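Local structure of arginine kinase (Cydia pomonella granulosis virus, 6VVG) at residues A[54-59]-A[77-82]; A[113-118]-A[244-249]; A[131-136]-A[190-195]. The protein probably phosphorylates serine and threonine residues of proteins using ATP, with an activity that relies on a side-to-side dimer centred on the regulatory helix αC. One frame throughout, in Å; residues are numbered along the deposited sequence.

Contact 1. Residues A[54-59]-A[77-82]; sequences STFNSL and HNFVFN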
ATOM      1  N   SER A  54     -14.238  -4.688  -8.616  1.00 35.78           N
ATOM      2  CA  SER A  54     -14.074  -3.236  -8.622  1.00 37.67           C
ATOM      3  C   SER A  54     -14.340  -2.613  -7.255  1.00 38.95           C
ATOM      4  O   SER A  54     -14.727  -1.444  -7.163  1.00 35.20           O
ATOM      5  CB  SER A  54     -14.971  -2.579  -9.676  1.00 37.64           C
ATOM      6  OG  SER A  54     -14.531  -2.866 -10.991  1.00 43.94           O
ATOM      7  N   THR A  55     -14.122  -3.368  -6.181  1.00 31.29           N
ATOM      8  CA  THR A  55     -14.252  -2.817  -4.841  1.00 40.50           C
ATOM      9  C   THR A  55     -13.029  -3.055  -3.965  1.00 27.06           C
ATOM     10  O   THR A  55     -13.024  -2.613  -2.812  1.00 28.77           O
ATOM     11  CB  THR A  55     -15.483  -3.399  -4.123  1.00 32.99           C
ATOM     12  OG1 THR A  55     -15.403  -4.830  -4.109  1.00 42.42           O
ATOM     13  CG2 THR A  55     -16.767  -2.963  -4.806  1.00 40.65           C
ATOM     14  N   PHE A  56     -12.000  -3.727  -4.467  1.00 22.41           N
ATOM     15  CA  PHE A  56     -10.912  -4.149  -3.597  1.00 20.64           C
ATOM     16  C   PHE A  56     -10.007  -2.980  -3.230  1.00 24.83           C
ATOM     17  O   PHE A  56      -9.620  -2.184  -4.091  1.00 20.53           O
ATOM     18  CB  PHE A  56     -10.087  -5.245  -4.263  1.00 14.26           C
ATOM     19  CG  PHE A  56      -9.139  -5.935  -3.327  1.00 23.32           C
ATOM     20  CD1 PHE A  56      -9.621  -6.653  -2.249  1.00 22.12           C
ATOM     21  CD2 PHE A  56      -7.768  -5.858  -3.516  1.00 19.47           C
ATOM     22  CE1 PHE A  56      -8.763  -7.287  -1.379  1.00 28.38           C
ATOM     23  CE2 PHE A  56      -6.900  -6.494  -2.646  1.00 24.71           C
ATOM     24  CZ  PHE A  56      -7.399  -7.209  -1.577  1.00 28.15           C
ATOM     25  N   ASN A  57      -9.667  -2.890  -1.945  1.00 13.27           N
ATOM     26  CA  ASN A  57      -8.632  -1.986  -1.452  1.00 18.24           C
ATOM     27  C   ASN A  57      -7.314  -2.755  -1.456  1.00 14.71           C
ATOM     28  O   ASN A  57      -7.101  -3.639  -0.621  1.00 15.64           O
ATOM     29  CB  ASN A  57      -8.986  -1.485  -0.052  1.00 16.81           C
ATOM     30  CG  ASN A  57      -7.882  -0.650   0.575  1.00 14.90           C
ATOM     31  OD1 ASN A  57      -6.834  -0.425  -0.026  1.00 11.00           O
ATOM     32  ND2 ASN A  57      -8.119  -0.186   1.796  1.00 14.29           N
ATOM     33  N   SER A  58      -6.429  -2.419  -2.400  1.00 16.44           N
ATOM     34  CA  SER A  58      -5.208  -3.202  -2.575  1.00 11.72           C
ATOM     35  C   SER A  58      -4.354  -3.217  -1.313  1.00 14.15           C
ATOM     36  O   SER A  58      -3.593  -4.166  -1.092  1.00 13.69           O
ATOM     37  CB  SER A  58      -4.402  -2.657  -3.755  1.00 15.82           C
ATOM     38  OG  SER A  58      -3.893  -1.362  -3.483  1.00 18.68           O
ATOM     39  N   LEU A  59      -4.461  -2.185  -0.475  1.00 12.33           N
ATOM     40  CA  LEU A  59      -3.664  -2.143   0.745  1.00 12.00           C
ATOM     41  C   LEU A  59      -4.019  -3.266   1.711  1.00 11.53           C
ATOM     42  O   LEU A  59      -3.207  -3.596   2.583  1.00  9.98           O
ATOM     43  CB  LEU A  59      -3.842  -0.794   1.440  1.00 15.23           C
ATOM     44  CG  LEU A  59      -2.667  -0.294   2.282  1.00 18.67           C
ATOM     45  CD1 LEU A  59      -1.481   0.021   1.390  1.00 16.06           C
ATOM     46  CD2 LEU A  59      -3.069   0.922   3.107  1.00 22.99           C
ATOM     47  N   HIS A  77      -2.923 -16.912   3.458  1.00 16.75           N
ATOM     48  CA  HIS A  77      -2.358 -18.111   2.853  1.00 20.43           C
ATOM     49  C   HIS A  77      -2.436 -18.074   1.331  1.00 23.53           C
ATOM     50  O   HIS A  77      -1.458 -18.397   0.651  1.00 17.89           O
ATOM     51  CB  HIS A  77      -3.072 -19.343   3.405  1.00 24.21           C
ATOM     52  CG  HIS A  77      -2.665 -19.690   4.801  1.00 22.47           C
ATOM     53  ND1 HIS A  77      -1.386 -20.093   5.118  1.00 22.19           N
ATOM     54  CD2 HIS A  77      -3.353 -19.666   5.966  1.00 17.53           C
ATOM     55  CE1 HIS A  77      -1.308 -20.318   6.417  1.00 18.98           C
ATOM     56  NE2 HIS A  77      -2.489 -20.071   6.954  1.00 22.67           N
ATOM     57  N   ASN A  78      -3.579 -17.671   0.782  1.00 15.95           N
ATOM     58  CA  ASN A  78      -3.733 -17.533  -0.658  1.00 19.60           C
ATOM     59  C   ASN A  78      -4.532 -16.273  -0.950  1.00 16.83           C
ATOM     60  O   ASN A  78      -5.314 -15.814  -0.117  1.00 16.24           O
ATOM     61  CB  ASN A  78      -4.436 -18.745  -1.275  1.00 21.50           C
ATOM     62  CG  ASN A  78      -3.743 -20.049  -0.944  1.00 21.57           C
ATOM     63  OD1 ASN A  78      -2.927 -20.545  -1.721  1.00 33.57           O
ATOM     64  ND2 ASN A  78      -4.067 -20.614   0.213  1.00 24.91           N
ATOM     65  N   PHE A  79      -4.332 -15.724  -2.147  1.00 16.43           N
ATOM     66  CA  PHE A  79      -5.028 -14.515  -2.565  1.00 17.66           C
ATOM     67  C   PHE A  79      -5.039 -14.488  -4.085  1.00 15.39           C
ATOM     68  O   PHE A  79      -3.986 -14.608  -4.719  1.00 16.41           O
ATOM     69  CB  PHE A  79      -4.356 -13.265  -1.985  1.00 17.17           C
ATOM     70  CG  PHE A  79      -4.855 -11.977  -2.569  1.00 17.19           C
ATOM     71  CD1 PHE A  79      -6.207 -11.657  -2.558  1.00 20.77           C
ATOM     72  CD2 PHE A  79      -3.964 -11.077  -3.122  1.00 12.91           C
ATOM     73  CE1 PHE A  79      -6.651 -10.462  -3.101  1.00 18.75           C
ATOM     74  CE2 PHE A  79      -4.399  -9.887  -3.662  1.00 13.19           C
ATOM     75  CZ  PHE A  79      -5.742  -9.575  -3.654  1.00 14.52           C
ATOM     76  N   VAL A  80      -6.230 -14.360  -4.657  1.00 15.98           N
ATOM     77  CA  VAL A  80      -6.422 -14.295  -6.097  1.00 17.80           C
ATOM     78  C   VAL A  80      -7.228 -13.037  -6.379  1.00 22.04           C
ATOM     79  O   VAL A  80      -8.389 -12.936  -5.967  1.00 22.90           O
ATOM     80  CB  VAL A  80      -7.139 -15.533  -6.646  1.00 23.47           C
ATOM     81  CG1 VAL A  80      -7.317 -15.396  -8.147  1.00 27.88           C
ATOM     82  CG2 VAL A  80      -6.373 -16.795  -6.294  1.00 23.25           C
ATOM     83  N   PHE A  81      -6.618 -12.074  -7.065  1.00 20.27           N
ATOM     84  CA  PHE A  81      -7.308 -10.868  -7.499  1.00 20.02           C
ATOM     85  C   PHE A  81      -7.652 -11.003  -8.976  1.00 18.84           C
ATOM     86  O   PHE A  81      -6.825 -11.454  -9.772  1.00 15.16           O
ATOM     87  CB  PHE A  81      -6.446  -9.625  -7.267  1.00 21.47           C
ATOM     88  CG  PHE A  81      -6.859  -8.440  -8.094  1.00 25.18           C
ATOM     89  CD1 PHE A  81      -7.840  -7.569  -7.646  1.00 20.63           C
ATOM     90  CD2 PHE A  81      -6.264  -8.196  -9.319  1.00 16.26           C
ATOM     91  CE1 PHE A  81      -8.220  -6.481  -8.412  1.00 22.57           C
ATOM     92  CE2 PHE A  81      -6.638  -7.115 -10.086  1.00 20.85           C
ATOM     93  CZ  PHE A  81      -7.618  -6.256  -9.634  1.00 19.80           C
ATOM     94  N   ASN A  82      -8.879 -10.623  -9.333  1.00 18.57           N
ATOM     95  CA  ASN A  82      -9.322 -10.573 -10.723  1.00 18.57           C
ATOM     96  C   ASN A  82      -9.896  -9.193 -11.005  1.00 25.73           C
ATOM     97  O   ASN A  82     -10.769  -8.720 -10.271  1.00 22.34           O
ATOM     98  CB  ASN A  82     -10.372 -11.647 -11.023  1.00 23.52           C
ATOM     99  CG  ASN A  82      -9.817 -13.044 -10.913  1.00 38.39           C
ATOM    100  OD1 ASN A  82      -8.996 -13.471 -11.730  1.00 45.04           O
ATOM    101  ND2 ASN A  82     -10.258 -13.770  -9.896  1.00 42.80           N
TER
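Aromatic contacts carry the meeting of the loop 54-59 with strand 77-82, outermost in its own subunit. Phe56 reaches from the loop and Phe79 from the strand, coming at each other from opposite directions, and Phe56 CE2 and CZ lie against Phe79 CZ and CE1: Phe56 CE2 is 3.4 Å from Phe79 CZ, while Phe56 CZ is 3.7 Å from Phe79 CE1. The planes are 29° apart, but the rings are slid past one another, with centroids separated by 5.2 Å, so there is little overlap. Both CG atoms stand anti to their backbone N (chi1 -168° in Phe56, 169° in Phe79), which swings each ring toward the other segment. A looser apolar touch joins Phe56 CD2 to Phe81 CD1 at 4.5 Å; Phe79 and Phe81, two residues apart on the strand, thus both serve the loop ring. Leu89 of the neighbouring strand 87-92 also touches Phe56 and Phe79.

In the protein-kinase N-lobe this is the β3-αC connection packed on β4. The strand continues into an antiparallel ladder with the second subunit, whose Phe61 meets the Phe81 ring edge-to-face. This places the aromatic cluster at the side-to-side dimer interface beside helix αC.

Polar bonds organise the loop itself. Asn57 OD1 accepts from Leu59 N at 3.0 Å, the donor lying above the carbonyl plane, a capping bond at the turn into helix 59-66. Asn57 ND2, at the other end of the side-chain amide, bonds to Gly162 O and Ser164 O, so one side chain links the start of αC to the segment that begins at the kinase DFG-type motif, here with tyrosine in the middle position. At the far end of the strand segment, His77 and Asn78 share the single partner Ile90 on strand 87-92, a classic β bulge.

Contact 2. Residues A[113-118]-A[244-249]; sequences LNEAAC and HVSKKA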
ATOM      1  N   LEU A 113     -15.276  -8.772  30.823  1.00 12.80           N
ATOM      2  CA  LEU A 113     -13.883  -8.337  30.808  1.00 11.04           C
ATOM      3  C   LEU A 113     -13.665  -7.419  32.005  1.00 15.11           C
ATOM      4  O   LEU A 113     -14.210  -6.310  32.046  1.00 15.88           O
ATOM      5  CB  LEU A 113     -13.547  -7.608  29.507  1.00 14.87           C
ATOM      6  CG  LEU A 113     -13.546  -8.390  28.195  1.00 16.97           C
ATOM      7  CD1 LEU A 113     -13.430  -7.430  27.010  1.00 17.81           C
ATOM      8  CD2 LEU A 113     -12.419  -9.401  28.177  1.00 15.56           C
ATOM      9  N   ASN A 114     -12.876  -7.870  32.978  1.00 14.62           N
ATOM     10  CA  ASN A 114     -12.547  -7.014  34.109  1.00 15.79           C
ATOM     11  C   ASN A 114     -11.416  -6.059  33.722  1.00 18.64           C
ATOM     12  O   ASN A 114     -10.879  -6.104  32.611  1.00 18.42           O
ATOM     13  CB  ASN A 114     -12.186  -7.850  35.338  1.00 15.19           C
ATOM     14  CG  ASN A 114     -10.942  -8.695  35.143  1.00 25.50           C
ATOM     15  OD1 ASN A 114     -10.178  -8.502  34.200  1.00 24.25           O
ATOM     16  ND2 ASN A 114     -10.736  -9.645  36.046  1.00 21.80           N
ATOM     17  N   GLU A 115     -11.049  -5.176  34.653  1.00 13.24           N
ATOM     18  CA  GLU A 115     -10.058  -4.149  34.343  1.00 20.40           C
ATOM     19  C   GLU A 115      -8.746  -4.766  33.875  1.00 15.79           C
ATOM     20  O   GLU A 115      -8.150  -4.300  32.898  1.00 14.98           O
ATOM     21  CB  GLU A 115      -9.819  -3.250  35.556  1.00 17.88           C
ATOM     22  CG  GLU A 115      -8.678  -2.253  35.366  1.00 19.90           C
ATOM     23  CD  GLU A 115      -8.842  -0.986  36.195  1.00 15.32           C
ATOM     24  OE1 GLU A 115      -9.870  -0.847  36.893  1.00 13.17           O
ATOM     25  OE2 GLU A 115      -7.937  -0.124  36.144  1.00 13.09           O
ATOM     26  N   ALA A 116      -8.276  -5.812  34.560  1.00 18.79           N
ATOM     27  CA  ALA A 116      -7.015  -6.440  34.174  1.00 17.21           C
ATOM     28  C   ALA A 116      -7.076  -6.967  32.746  1.00 13.85           C
ATOM     29  O   ALA A 116      -6.116  -6.819  31.979  1.00 11.97           O
ATOM     30  CB  ALA A 116      -6.673  -7.567  35.148  1.00 20.73           C
ATOM     31  N   ALA A 117      -8.200  -7.577  32.367  1.00 15.21           N
ATOM     32  CA  ALA A 117      -8.337  -8.084  31.006  1.00 11.33           C
ATOM     33  C   ALA A 117      -8.313  -6.948  29.993  1.00 13.19           C
ATOM     34  O   ALA A 117      -7.734  -7.084  28.908  1.00 12.73           O
ATOM     35  CB  ALA A 117      -9.626  -8.893  30.871  1.00 13.07           C
ATOM     36  N   CYS A 118      -8.947  -5.822  30.325  1.00 12.20           N
ATOM     37  CA  CYS A 118      -8.937  -4.676  29.422  1.00 14.18           C
ATOM     38  C   CYS A 118      -7.531  -4.101  29.287  1.00 12.12           C
ATOM     39  O   CYS A 118      -7.101  -3.756  28.182  1.00 11.95           O
ATOM     40  CB  CYS A 118      -9.910  -3.610  29.920  1.00 10.78           C
ATOM     41  SG  CYS A 118     -11.647  -4.104  29.889  1.00 11.30           S
ATOM     42  N   HIS A 244     -16.951   1.798  38.131  1.00 18.36           N
ATOM     43  CA  HIS A 244     -16.356   0.647  38.805  1.00 29.62           C
ATOM     44  C   HIS A 244     -15.052   0.188  38.150  1.00 27.58           C
ATOM     45  O   HIS A 244     -14.735  -1.005  38.110  1.00 22.96           O
ATOM     46  CB  HIS A 244     -17.351  -0.512  38.877  1.00 27.78           C
ATOM     47  CG  HIS A 244     -18.632  -0.164  39.575  1.00 52.08           C
ATOM     48  ND1 HIS A 244     -18.661   0.570  40.739  1.00 55.25           N
ATOM     49  CD2 HIS A 244     -19.924  -0.433  39.266  1.00 49.08           C
ATOM     50  CE1 HIS A 244     -19.916   0.736  41.121  1.00 53.51           C
ATOM     51  NE2 HIS A 244     -20.701   0.135  40.247  1.00 58.88           N
ATOM     52  N   VAL A 245     -14.266   1.138  37.653  1.00 16.84           N
ATOM     53  CA  VAL A 245     -12.885   0.896  37.267  1.00 23.10           C
ATOM     54  C   VAL A 245     -12.024   1.948  37.956  1.00 18.58           C
ATOM     55  O   VAL A 245     -12.524   2.930  38.504  1.00 17.02           O
ATOM     56  CB  VAL A 245     -12.671   0.924  35.738  1.00 18.72           C
ATOM     57  CG1 VAL A 245     -13.619  -0.052  35.054  1.00 21.25           C
ATOM     58  CG2 VAL A 245     -12.840   2.327  35.194  1.00 17.74           C
ATOM     59  N   SER A 246     -10.712   1.736  37.907  1.00 16.37           N
ATOM     60  CA  SER A 246      -9.785   2.521  38.707  1.00 17.29           C
ATOM     61  C   SER A 246      -9.731   3.972  38.233  1.00 17.88           C
ATOM     62  O   SER A 246     -10.217   4.331  37.155  1.00 12.97           O
ATOM     63  CB  SER A 246      -8.385   1.915  38.645  1.00 15.67           C
ATOM     64  OG  SER A 246      -7.817   2.117  37.358  1.00 12.91           O
ATOM     65  N   LYS A 247      -9.107   4.814  39.062  1.00 16.25           N
ATOM     66  CA  LYS A 247      -8.871   6.200  38.676  1.00 15.93           C
ATOM     67  C   LYS A 247      -7.911   6.281  37.496  1.00 10.96           C
ATOM     68  O   LYS A 247      -8.050   7.151  36.629  1.00 11.42           O
ATOM     69  CB  LYS A 247      -8.318   6.990  39.865  1.00 19.32           C
ATOM     70  CG  LYS A 247      -9.282   7.127  41.037  1.00 34.73           C
ATOM     71  CD  LYS A 247      -8.938   8.332  41.911  1.00 34.03           C
ATOM     72  CE  LYS A 247      -7.680   8.085  42.735  1.00 34.91           C
ATOM     73  NZ  LYS A 247      -7.941   8.191  44.202  1.00 47.08           N
ATOM     74  N   LYS A 248      -6.921   5.386  37.452  1.00 13.21           N
ATOM     75  CA  LYS A 248      -5.996   5.371  36.323  1.00 15.58           C
ATOM     76  C   LYS A 248      -6.712   4.988  35.035  1.00 16.70           C
ATOM     77  O   LYS A 248      -6.460   5.581  33.979  1.00 13.26           O
ATOM     78  CB  LYS A 248      -4.842   4.407  36.599  1.00 13.70           C
ATOM     79  CG  LYS A 248      -3.729   4.988  37.462  1.00 22.87           C
ATOM     80  CD  LYS A 248      -2.791   3.893  37.969  1.00 22.77           C
ATOM     81  CE  LYS A 248      -1.697   4.472  38.860  1.00 31.83           C
ATOM     82  NZ  LYS A 248      -0.713   3.439  39.288  1.00 35.05           N
ATOM     83  N   ALA A 249      -7.611   4.002  35.100  1.00 15.59           N
ATOM     84  CA  ALA A 249      -8.364   3.611  33.913  1.00 14.43           C
ATOM     85  C   ALA A 249      -9.234   4.758  33.417  1.00 13.32           C
ATOM     86  O   ALA A 249      -9.346   4.987  32.207  1.00 16.61           O
ATOM     87  CB  ALA A 249      -9.221   2.381  34.213  1.00 12.02           C
TER
HETATM   88  O   HOH W   1     -11.691  -2.429  38.680  1.00 36.04           O
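Glu115 lays its carboxylate against the first turn of helix 247-256, spanning the backbone N and the hydroxyl of Ser246 and resting on Ala249. The pairing joins the beginnings of two C-lobe helices of the protein-kinase fold, αE (115-133) and αH (247-256), and Ser246 is the N-cap of the latter. Glu115 takes the part that a glutamate at the third helical position plays in a capping box, but it comes from another helix.

The grip is two-pronged. Ser246 N donates to Glu115 OE1 at 2.9 Å, and Ser246 OG donates to Glu115 OE2 at 2.6 Å; each oxygen uses its syn lone pair, which fixes the rotation of the carboxylate. An extended chain, with CG anti to the backbone N (chi1 173°), carries the group across to Ser246. The N-terminal end of αH, through its helix dipole, would probably stabilise the negative charge.

Apolar atoms close round the carboxylate: Val245 CB lies 3.5 Å from Glu115 OE1, and Ala249 CB 3.4 Å from Glu115 OE2. Phe276 packs on both Glu115 and Ala249, while Leu113 and Cys118 face helix 192-208. A water donates to Glu115 OE1 at 3.0 Å and, weakly, to His244 O, so Glu115 OE1 has a second donor beside Ser246 N.

Both helices start with a side-chain cap. In αE, Asn114 OD1 accepts from Ala117 N at 2.9 Å, the N-H aimed almost straight down the carbonyl bond. In αH the cap is coupled to the carboxylate, because the hydroxyl that donates to Glu115 is also an acceptor: chi1 of 71° turns Ser246 OG back over the helix end, where Ala249 N reaches it at 2.9 Å with an N-H...O angle of 161°.

Contact 3. Residues A[131-136]-A[190-195]; sequences DLHKNN and YQTSFD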
ATOM      1  N   ASP A 131       3.147  -1.454  15.507  1.00 10.22           N
ATOM      2  CA  ASP A 131       3.929  -2.230  14.560  0.50 13.83           C
ATOM      3  C   ASP A 131       3.458  -1.987  13.124  1.00 13.79           C
ATOM      4  O   ASP A 131       4.267  -1.802  12.221  1.00 12.72           O
ATOM      5  CB  ASP A 131       3.856  -3.718  14.904  0.50 17.62           C
ATOM      6  CG  ASP A 131       4.982  -4.521  14.280  0.50 18.57           C
ATOM      7  OD1 ASP A 131       5.989  -3.913  13.861  0.50 19.40           O
ATOM      8  OD2 ASP A 131       4.861  -5.762  14.202  0.50 17.43           O
ATOM      9  N   LEU A 132       2.137  -1.984  12.923  1.00 13.37           N
ATOM     10  CA  LEU A 132       1.606  -1.652  11.602  1.00 20.02           C
ATOM     11  C   LEU A 132       2.021  -0.249  11.184  1.00 10.01           C
ATOM     12  O   LEU A 132       2.431  -0.031  10.038  1.00 11.19           O
ATOM     13  CB  LEU A 132       0.085  -1.771  11.613  1.00 11.07           C
ATOM     14  CG  LEU A 132      -0.685  -1.227  10.412  1.00 14.49           C
ATOM     15  CD1 LEU A 132      -0.179  -1.871   9.138  1.00 18.11           C
ATOM     16  CD2 LEU A 132      -2.183  -1.466  10.581  1.00 14.00           C
ATOM     17  N   HIS A 133       1.939   0.711  12.107  1.00 10.02           N
ATOM     18  CA  HIS A 133       2.206   2.104  11.780  1.00  9.07           C
ATOM     19  C   HIS A 133       3.643   2.341  11.341  1.00 10.22           C
ATOM     20  O   HIS A 133       3.897   3.299  10.606  1.00 10.71           O
ATOM     21  CB  HIS A 133       1.864   2.974  12.991  1.00 11.22           C
ATOM     22  CG  HIS A 133       0.398   3.021  13.299  1.00 12.42           C
ATOM     23  ND1 HIS A 133      -0.097   3.424  14.521  1.00 11.62           N
ATOM     24  CD2 HIS A 133      -0.681   2.722  12.538  1.00 10.59           C
ATOM     25  CE1 HIS A 133      -1.417   3.373  14.498  1.00  9.75           C
ATOM     26  NE2 HIS A 133      -1.797   2.949  13.307  1.00 11.02           N
ATOM     27  N   LYS A 134       4.588   1.497  11.764  1.00 10.46           N
ATOM     28  CA  LYS A 134       5.963   1.657  11.305  1.00 13.41           C
ATOM     29  C   LYS A 134       6.066   1.606   9.784  1.00 15.81           C
ATOM     30  O   LYS A 134       7.051   2.097   9.220  1.00 10.74           O
ATOM     31  CB  LYS A 134       6.856   0.578  11.919  1.00 15.14           C
ATOM     32  CG  LYS A 134       7.136   0.726  13.415  1.00 21.88           C
ATOM     33  CD  LYS A 134       8.005  -0.437  13.908  1.00 22.07           C
ATOM     34  CE  LYS A 134       8.122  -0.466  15.426  1.00 41.90           C
ATOM     35  NZ  LYS A 134       7.868  -1.834  15.978  1.00 31.23           N
ATOM     36  N   ASN A 135       5.079   1.016   9.113  1.00 14.55           N
ATOM     37  CA  ASN A 135       5.032   0.959   7.658  1.00 13.00           C
ATOM     38  C   ASN A 135       4.352   2.175   7.044  1.00 10.61           C
ATOM     39  O   ASN A 135       4.186   2.221   5.820  1.00 12.50           O
ATOM     40  CB  ASN A 135       4.302  -0.312   7.211  1.00 10.51           C
ATOM     41  CG  ASN A 135       4.920  -1.575   7.787  1.00 17.37           C
ATOM     42  OD1 ASN A 135       5.993  -2.002   7.366  1.00 14.89           O
ATOM     43  ND2 ASN A 135       4.242  -2.177   8.759  1.00 18.20           N
ATOM     44  N   ASN A 136       3.969   3.160   7.861  1.00 12.93           N
ATOM     45  CA  ASN A 136       3.206   4.324   7.407  1.00 12.80           C
ATOM     46  C   ASN A 136       1.872   3.898   6.798  1.00  6.89           C
ATOM     47  O   ASN A 136       1.419   4.434   5.784  1.00  8.09           O
ATOM     48  CB  ASN A 136       4.022   5.176   6.433  1.00 10.91           C
ATOM     49  CG  ASN A 136       4.931   6.164   7.154  1.00 17.37           C
ATOM     50  OD1 ASN A 136       4.985   6.184   8.385  1.00 19.92           O
ATOM     51  ND2 ASN A 136       5.644   6.986   6.395  1.00 15.31           N
ATOM     52  N   TYR A 190      -5.111  10.954   6.359  1.00  8.90           N
ATOM     53  CA  TYR A 190      -5.009   9.734   7.150  1.00  9.56           C
ATOM     54  C   TYR A 190      -3.749   9.773   8.004  1.00 11.10           C
ATOM     55  O   TYR A 190      -2.657  10.072   7.510  1.00 11.12           O
ATOM     56  CB  TYR A 190      -5.003   8.509   6.235  1.00 10.13           C
ATOM     57  CG  TYR A 190      -6.369   8.188   5.673  1.00  9.12           C
ATOM     58  CD1 TYR A 190      -7.450   7.943   6.515  1.00 10.09           C
ATOM     59  CD2 TYR A 190      -6.583   8.135   4.305  1.00 19.90           C
ATOM     60  CE1 TYR A 190      -8.703   7.659   6.009  1.00 13.87           C
ATOM     61  CE2 TYR A 190      -7.833   7.846   3.787  1.00 15.71           C
ATOM     62  CZ  TYR A 190      -8.891   7.617   4.644  1.00 17.02           C
ATOM     63  OH  TYR A 190     -10.139   7.329   4.136  1.00 15.05           O
ATOM     64  N   GLN A 191      -3.903   9.481   9.293  1.00  9.92           N
ATOM     65  CA  GLN A 191      -2.803   9.597  10.238  1.00 15.25           C
ATOM     66  C   GLN A 191      -3.020   8.605  11.369  1.00  8.34           C
ATOM     67  O   GLN A 191      -4.127   8.097  11.569  1.00 10.25           O
ATOM     68  CB  GLN A 191      -2.688  11.024  10.785  1.00 10.92           C
ATOM     69  CG  GLN A 191      -4.025  11.660  11.132  1.00 14.18           C
ATOM     70  CD  GLN A 191      -3.894  13.114  11.552  1.00 24.56           C
ATOM     71  OE1 GLN A 191      -3.554  13.414  12.697  1.00 23.84           O
ATOM     72  NE2 GLN A 191      -4.171  14.025  10.625  1.00 16.22           N
ATOM     73  N   THR A 192      -1.942   8.327  12.105  1.00  9.93           N
ATOM     74  CA  THR A 192      -2.028   7.348  13.183  1.00  7.47           C
ATOM     75  C   THR A 192      -3.061   7.753  14.226  1.00  7.23           C
ATOM     76  O   THR A 192      -3.685   6.885  14.848  1.00  7.35           O
ATOM     77  CB  THR A 192      -0.661   7.157  13.846  1.00 12.55           C
ATOM     78  OG1 THR A 192      -0.166   8.417  14.316  1.00  8.78           O
ATOM     79  CG2 THR A 192       0.336   6.555  12.864  1.00 17.88           C
ATOM     80  N   SER A 193      -3.258   9.057  14.431  1.00  9.21           N
ATOM     81  CA  SER A 193      -4.205   9.507  15.445  1.00 10.68           C
ATOM     82  C   SER A 193      -5.617   9.013  15.154  1.00 11.16           C
ATOM     83  O   SER A 193      -6.416   8.844  16.082  1.00 11.93           O
ATOM     84  CB  SER A 193      -4.183  11.034  15.548  1.00 14.39           C
ATOM     85  OG  SER A 193      -4.774  11.646  14.414  1.00  8.26           O
ATOM     86  N   PHE A 194      -5.944   8.785  13.879  1.00  8.22           N
ATOM     87  CA  PHE A 194      -7.226   8.172  13.542  1.00  8.68           C
ATOM     88  C   PHE A 194      -7.399   6.858  14.294  1.00 10.62           C
ATOM     89  O   PHE A 194      -8.430   6.612  14.930  1.00  7.81           O
ATOM     90  CB  PHE A 194      -7.321   7.907  12.037  1.00  9.67           C
ATOM     91  CG  PHE A 194      -7.565   9.128  11.199  1.00 11.86           C
ATOM     92  CD1 PHE A 194      -7.214  10.386  11.645  1.00 15.46           C
ATOM     93  CD2 PHE A 194      -8.137   9.001   9.943  1.00 15.87           C
ATOM     94  CE1 PHE A 194      -7.438  11.498  10.860  1.00 15.93           C
ATOM     95  CE2 PHE A 194      -8.363  10.108   9.152  1.00 15.93           C
ATOM     96  CZ  PHE A 194      -8.013  11.359   9.611  1.00 14.59           C
ATOM     97  N   ASP A 195      -6.386   5.991  14.205  1.00  8.86           N
ATOM     98  CA  ASP A 195      -6.439   4.697  14.876  1.00  8.55           C
ATOM     99  C   ASP A 195      -6.459   4.866  16.388  1.00  7.63           C
ATOM    100  O   ASP A 195      -7.199   4.165  17.089  1.00  9.35           O
ATOM    101  CB  ASP A 195      -5.244   3.840  14.453  1.00  8.38           C
ATOM    102  CG  ASP A 195      -5.432   3.193  13.092  1.00 12.40           C
ATOM    103  OD1 ASP A 195      -6.560   3.224  12.563  1.00 12.08           O
ATOM    104  OD2 ASP A 195      -4.447   2.648  12.552  1.00 13.88           O
TER
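The buried aspartate near the start of helix αF, a hub of the protein-kinase C-lobe, is Asp195, and here it is met by the last turn of helix αE. His133 NE2 donates to Asp195 OD2 at 2.8 Å along an almost straight line, with an N-H...O angle of 177°. The acceptor lies in the plane of the imidazole, and ring and carboxylate are only 17° from coplanar; the bond uses the anti lone pair of OD2, away from the other oxygen. Asp195 CB sits by the same ring edge.

One face of the imidazole is covered by Thr192, a turn earlier on αF. Its CG2 stands 3.7 Å from the ring centroid, a CH-pi contact displaced somewhat toward the CG-ND1 side, with Thr192 CG2 3.6 Å from His133 CG. That methyl is anti to the carbonyl carbon of its own residue, which directs it at the ring. Trp196 adds an edge-to-face contact with the same histidine, so that its ring is held by packing as well as by the bond.

His133 to Asn136 form a type I turn. Leu132 O takes both Asn135 N (3.0 Å) and Asn135 ND2 (3.1 Å), both approaching Leu132 O from one side of the peptide plane.

Asp195 is further engaged by the catalytic loop: OD2 also accepts from His139 N and OD1 from Asn140 N. Three donors therefore orient one carboxylate, the αF-aspartate anchor by which eukaryotic protein kinases fasten the backbone of the HRD-type motif, here His-Asn-Asp.

From the N terminus, contact 1 closes first: it draws the β3-αC loop and β4 together around helix 59-66, all within the N-lobe, and is complete before the chain enters the C-lobe. Helix 115-133 then opens both other contacts, contact 2 at its beginning and contact 3 near its end. Contact 3 closes at the start of helix 192-208, enclosing the catalytic loop and the segment after it; contact 2 closes later, at helix 247-256, so contact 3 is nested inside it. Contacts 1 and 2 lie 39 Å apart between centres, on opposite sides of the chain's centre. Contacts 1 and 3 both touch the second subunit.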